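Local structure of nitronate monooxygenase family protein (4QIT) at residues Q23-L34 against M244-S255. The protein uses FMN and molecular oxygen to catalyse the oxidative denitrification of alkyl nitronates, with the toxin propionate 3-nitronate as its best substrate. The protein carries 1 engineered substitution. Numbering follows the deposited sequence.
Sequences QAPMLGVSTPAL and MGTAFVLCPESS. With FMN (flavin mononucleotide), chain C.
Q23 and M244 form a parallel bridge between the first and last strands of the TIM barrel, closing it, and just past it A24 N donates to M244 O at 2.8 Å, nearly straight (174°). Beyond this seam both segments turn to the FMN: L27 N reaches flavin O4, while G245 N and T246 N hold the phosphate at O1P and O3P. Between them M26 lays CB and CG against flavin C6 and C5A, and its SD sits 3.5 Å from G245 O and 3.9 Å from V249 CG2. Q23 CB lies over the centre of one F248 ring face, 3.9 Å from the centroid, a CH-pi contact; with CG anti to N (chi1 154°), CG comes over the same face, 3.8 Å from F248 CG. L34 CD1 approaches the same ring obliquely. Farther out, the 251-254 turn docks on the start of helix 32-41. There T31, the N-cap, uses OG1 twice: it accepts from L34 N and donates to E253 O at 2.7 Å. The E253 carboxylate itself turns to A344 N. At the exposed end S255 N donates to V29 O at 2.8 Å, while S255 OG donates to G28 O (2.8 Å) and accepts from a water that also donates to S30 O.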
loop_
_atom_site.group_PDB
_atom_site.type_symbol
_atom_site.label_atom_id
_atom_site.label_comp_id
_atom_site.label_asym_id
_atom_site.label_seq_id
_atom_site.Cartn_x
_atom_site.Cartn_y
_atom_site.Cartn_z
ATOM N N GLN A 23 -4.311 -16.623 12.864
ATOM C CA GLN A 23 -5.587 -15.957 12.638
ATOM C C GLN A 23 -5.568 -14.697 13.490
ATOM O O GLN A 23 -5.392 -14.777 14.699
ATOM C CB GLN A 23 -6.772 -16.868 12.987
ATOM C CG GLN A 23 -8.059 -16.134 13.386
ATOM C CD GLN A 23 -8.255 -16.100 14.895
ATOM O OE1 GLN A 23 -8.097 -17.124 15.573
ATOM N NE2 GLN A 23 -8.578 -14.924 15.433
ATOM N N ALA A 24 -5.708 -13.536 12.854
ATOM C CA ALA A 24 -5.487 -12.267 13.547
ATOM C C ALA A 24 -6.454 -12.035 14.697
ATOM O O ALA A 24 -7.648 -12.319 14.582
ATOM C CB ALA A 24 -5.556 -11.101 12.559
ATOM N N PRO A 25 -5.941 -11.509 15.816
ATOM C CA PRO A 25 -6.873 -11.052 16.841
ATOM C C PRO A 25 -7.640 -9.889 16.265
ATOM O O PRO A 25 -7.070 -9.039 15.573
ATOM C CB PRO A 25 -5.963 -10.561 17.970
ATOM C CG PRO A 25 -4.646 -10.292 17.327
ATOM C CD PRO A 25 -4.537 -11.214 16.146
ATOM N N MET A 26 -8.936 -9.893 16.508
ATOM C CA MET A 26 -9.827 -8.929 15.902
ATOM C C MET A 26 -10.882 -8.562 16.907
ATOM O O MET A 26 -11.870 -9.277 17.056
ATOM C CB MET A 26 -10.469 -9.522 14.642
ATOM C CG MET A 26 -9.482 -9.765 13.499
ATOM S SD MET A 26 -10.296 -10.422 12.034
ATOM C CE MET A 26 -10.489 -12.153 12.491
ATOM N N LEU A 27 -10.678 -7.449 17.604
ATOM C CA LEU A 27 -11.593 -7.081 18.666
ATOM C C LEU A 27 -13.012 -6.926 18.113
ATOM O O LEU A 27 -13.233 -6.202 17.136
ATOM C CB LEU A 27 -11.109 -5.814 19.383
ATOM C CG LEU A 27 -11.850 -5.424 20.663
ATOM C CD1 LEU A 27 -11.770 -6.516 21.719
ATOM C CD2 LEU A 27 -11.255 -4.121 21.195
ATOM N N GLY A 28 -13.953 -7.663 18.708
ATOM C CA GLY A 28 -15.336 -7.674 18.263
ATOM C C GLY A 28 -15.655 -8.721 17.207
ATOM O O GLY A 28 -16.820 -8.918 16.856
ATOM N N VAL A 29 -14.627 -9.390 16.692
ATOM C CA VAL A 29 -14.818 -10.384 15.626
ATOM C C VAL A 29 -14.228 -11.752 15.981
ATOM O O VAL A 29 -14.886 -12.786 15.803
ATOM C CB VAL A 29 -14.232 -9.898 14.293
ATOM C CG1 VAL A 29 -14.353 -10.992 13.236
ATOM C CG2 VAL A 29 -14.942 -8.633 13.832
ATOM N N SER A 30 -12.996 -11.779 16.481
ATOM C CA SER A 30 -12.464 -13.046 16.953
ATOM C C SER A 30 -13.201 -13.473 18.221
ATOM O O SER A 30 -13.773 -12.639 18.942
ATOM C CB SER A 30 -10.946 -12.999 17.148
ATOM O OG SER A 30 -10.531 -11.893 17.923
ATOM N N THR A 31 -13.214 -14.780 18.465
ATOM C CA THR A 31 -13.909 -15.367 19.607
ATOM C C THR A 31 -13.075 -16.542 20.087
ATOM O O THR A 31 -12.214 -17.020 19.350
ATOM C CB THR A 31 -15.266 -15.938 19.178
ATOM O OG1 THR A 31 -15.041 -16.983 18.218
ATOM C CG2 THR A 31 -16.163 -14.853 18.583
ATOM N N PRO A 32 -13.327 -17.031 21.316
ATOM C CA PRO A 32 -12.665 -18.277 21.711
ATOM C C PRO A 32 -12.924 -19.439 20.742
ATOM O O PRO A 32 -11.999 -20.222 20.494
ATOM C CB PRO A 32 -13.265 -18.561 23.093
ATOM C CG PRO A 32 -13.532 -17.194 23.644
ATOM C CD PRO A 32 -14.046 -16.412 22.446
ATOM N N ALA A 33 -14.136 -19.551 20.201
ATOM C CA ALA A 33 -14.431 -20.608 19.234
ATOM C C ALA A 33 -13.562 -20.493 17.975
ATOM O O ALA A 33 -13.048 -21.498 17.486
ATOM C CB ALA A 33 -15.909 -20.612 18.869
ATOM N N LEU A 34 -13.403 -19.276 17.457
ATOM C CA LEU A 34 -12.589 -19.073 16.257
ATOM C C LEU A 34 -11.125 -19.411 16.538
ATOM O O LEU A 34 -10.490 -20.144 15.768
ATOM C CB LEU A 34 -12.719 -17.629 15.742
ATOM C CG LEU A 34 -11.797 -17.311 14.563
ATOM C CD1 LEU A 34 -12.131 -18.176 13.368
ATOM C CD2 LEU A 34 -11.897 -15.836 14.196
ATOM N N MET A 244 -3.486 -13.280 9.363
ATOM C CA MET A 244 -4.610 -13.081 8.453
ATOM C C MET A 244 -5.876 -12.787 9.239
ATOM O O MET A 244 -6.287 -13.595 10.070
ATOM C CB MET A 244 -4.807 -14.343 7.594
ATOM C CG MET A 244 -3.638 -14.616 6.652
ATOM S SD MET A 244 -3.680 -16.245 5.882
ATOM C CE MET A 244 -5.120 -16.066 4.845
ATOM N N GLY A 245 -6.479 -11.626 8.988
ATOM C CA GLY A 245 -7.699 -11.238 9.669
ATOM C C GLY A 245 -8.923 -11.377 8.778
ATOM O O GLY A 245 -9.823 -12.180 9.047
ATOM N N THR A 246 -8.952 -10.587 7.707
ATOM C CA THR A 246 -10.115 -10.539 6.821
ATOM C C THR A 246 -10.540 -11.930 6.345
ATOM O O THR A 246 -11.734 -12.234 6.280
ATOM C CB THR A 246 -9.824 -9.631 5.616
ATOM O OG1 THR A 246 -9.502 -8.322 6.101
ATOM C CG2 THR A 246 -11.032 -9.527 4.696
ATOM N N ALA A 247 -9.564 -12.791 6.070
ATOM C CA ALA A 247 -9.863 -14.155 5.605
ATOM C C ALA A 247 -10.719 -14.966 6.584
ATOM O O ALA A 247 -11.441 -15.882 6.156
ATOM C CB ALA A 247 -8.590 -14.900 5.289
ATOM N N PHE A 248 -10.654 -14.636 7.876
ATOM C CA PHE A 248 -11.375 -15.403 8.898
ATOM C C PHE A 248 -12.681 -14.759 9.347
ATOM O O PHE A 248 -13.420 -15.346 10.136
ATOM C CB PHE A 248 -10.482 -15.709 10.113
ATOM C CG PHE A 248 -9.404 -16.721 9.827
ATOM C CD1 PHE A 248 -9.669 -18.080 9.935
ATOM C CD2 PHE A 248 -8.150 -16.316 9.409
ATOM C CE1 PHE A 248 -8.693 -19.026 9.664
ATOM C CE2 PHE A 248 -7.161 -17.250 9.134
ATOM C CZ PHE A 248 -7.439 -18.610 9.253
ATOM N N VAL A 249 -12.981 -13.565 8.841
ATOM C CA VAL A 249 -14.178 -12.843 9.276
ATOM C C VAL A 249 -15.478 -13.600 8.988
ATOM O O VAL A 249 -16.382 -13.653 9.830
ATOM C CB VAL A 249 -14.228 -11.421 8.676
ATOM C CG1 VAL A 249 -15.563 -10.763 8.972
ATOM C CG2 VAL A 249 -13.083 -10.578 9.252
ATOM N N LEU A 250 -15.559 -14.193 7.802
ATOM C CA LEU A 250 -16.752 -14.937 7.393
ATOM C C LEU A 250 -16.884 -16.333 8.006
ATOM O O LEU A 250 -17.894 -17.011 7.787
ATOM C CB LEU A 250 -16.823 -15.034 5.868
ATOM C CG LEU A 250 -16.955 -13.710 5.124
ATOM C CD1 LEU A 250 -16.961 -13.985 3.638
ATOM C CD2 LEU A 250 -18.223 -12.971 5.529
ATOM N N CYS A 251 -15.878 -16.769 8.758
ATOM C CA CYS A 251 -15.970 -18.068 9.431
ATOM C C CYS A 251 -17.165 -18.035 10.371
ATOM O O CYS A 251 -17.430 -17.017 11.007
ATOM C CB CYS A 251 -14.705 -18.377 10.231
ATOM S SG CYS A 251 -13.239 -18.613 9.222
ATOM N N PRO A 252 -17.904 -19.145 10.450
ATOM C CA PRO A 252 -19.090 -19.214 11.310
ATOM C C PRO A 252 -18.735 -19.040 12.787
ATOM O O PRO A 252 -19.595 -18.629 13.577
ATOM C CB PRO A 252 -19.639 -20.625 11.038
ATOM C CG PRO A 252 -18.472 -21.392 10.510
ATOM C CD PRO A 252 -17.704 -20.390 9.692
ATOM N N GLU A 253 -17.486 -19.331 13.144
ATOM C CA GLU A 253 -17.020 -19.196 14.523
ATOM C C GLU A 253 -16.772 -17.746 14.939
ATOM O O GLU A 253 -16.665 -17.465 16.124
ATOM C CB GLU A 253 -15.736 -20.002 14.733
ATOM C CG GLU A 253 -15.879 -21.515 14.529
ATOM C CD GLU A 253 -15.776 -21.950 13.076
ATOM O OE1 GLU A 253 -15.523 -21.101 12.188
ATOM O OE2 GLU A 253 -15.939 -23.167 12.808
ATOM N N SER A 254 -16.664 -16.827 13.981
ATOM C CA SER A 254 -16.415 -15.432 14.342
ATOM C C SER A 254 -17.688 -14.782 14.878
ATOM O O SER A 254 -18.786 -15.331 14.719
ATOM C CB SER A 254 -15.901 -14.636 13.137
ATOM O OG SER A 254 -16.978 -14.066 12.414
ATOM N N SER A 255 -17.554 -13.614 15.507
ATOM C CA SER A 255 -18.731 -12.897 15.987
ATOM C C SER A 255 -19.174 -11.744 15.081
ATOM O O SER A 255 -19.896 -10.850 15.523
ATOM C CB SER A 255 -18.520 -12.386 17.417
ATOM O OG SER A 255 -17.377 -11.555 17.493
HETATM N N1 FMN C . -5.143 -6.037 15.256
HETATM C C2 FMN C . -4.938 -5.928 16.624
HETATM O O2 FMN C . -3.793 -5.826 17.047
HETATM N N3 FMN C . -5.986 -5.963 17.516
HETATM C C4 FMN C . -7.270 -6.078 17.025
HETATM O O4 FMN C . -8.238 -6.100 17.779
HETATM C C4A FMN C . -7.480 -6.175 15.661
HETATM N N5 FMN C . -8.769 -6.284 15.209
HETATM C C5A FMN C . -9.027 -6.404 13.865
HETATM C C6 FMN C . -10.347 -6.526 13.456
HETATM C C7 FMN C . -10.658 -6.663 12.118
HETATM C C7M FMN C . -12.109 -6.814 11.758
HETATM C C8 FMN C . -9.637 -6.651 11.168
HETATM C C8M FMN C . -9.963 -6.778 9.708
HETATM C C9 FMN C . -8.307 -6.521 11.585
HETATM C C9A FMN C . -7.989 -6.400 12.943
HETATM N N10 FMN C . -6.673 -6.277 13.393
HETATM C C10 FMN C . -6.424 -6.157 14.758
HETATM C "C1'" FMN C . -5.532 -6.238 12.408
HETATM C "C2'" FMN C . -4.905 -7.599 12.162
HETATM O "O2'" FMN C . -4.102 -7.948 13.260
HETATM C "C3'" FMN C . -4.017 -7.578 10.925
HETATM O "O3'" FMN C . -3.162 -6.454 10.905
HETATM C "C4'" FMN C . -4.919 -7.493 9.714
HETATM O "O4'" FMN C . -6.094 -8.247 9.946
HETATM C "C5'" FMN C . -4.187 -8.087 8.522
HETATM O "O5'" FMN C . -4.890 -7.622 7.411
HETATM P P FMN C . -5.876 -8.565 6.593
HETATM O O1P FMN C . -5.503 -10.006 6.826
HETATM O O2P FMN C . -5.779 -8.145 5.159
HETATM O O3P FMN C . -7.229 -8.295 7.163
HETATM O O HOH W 1 -16.077 -11.131 19.976
#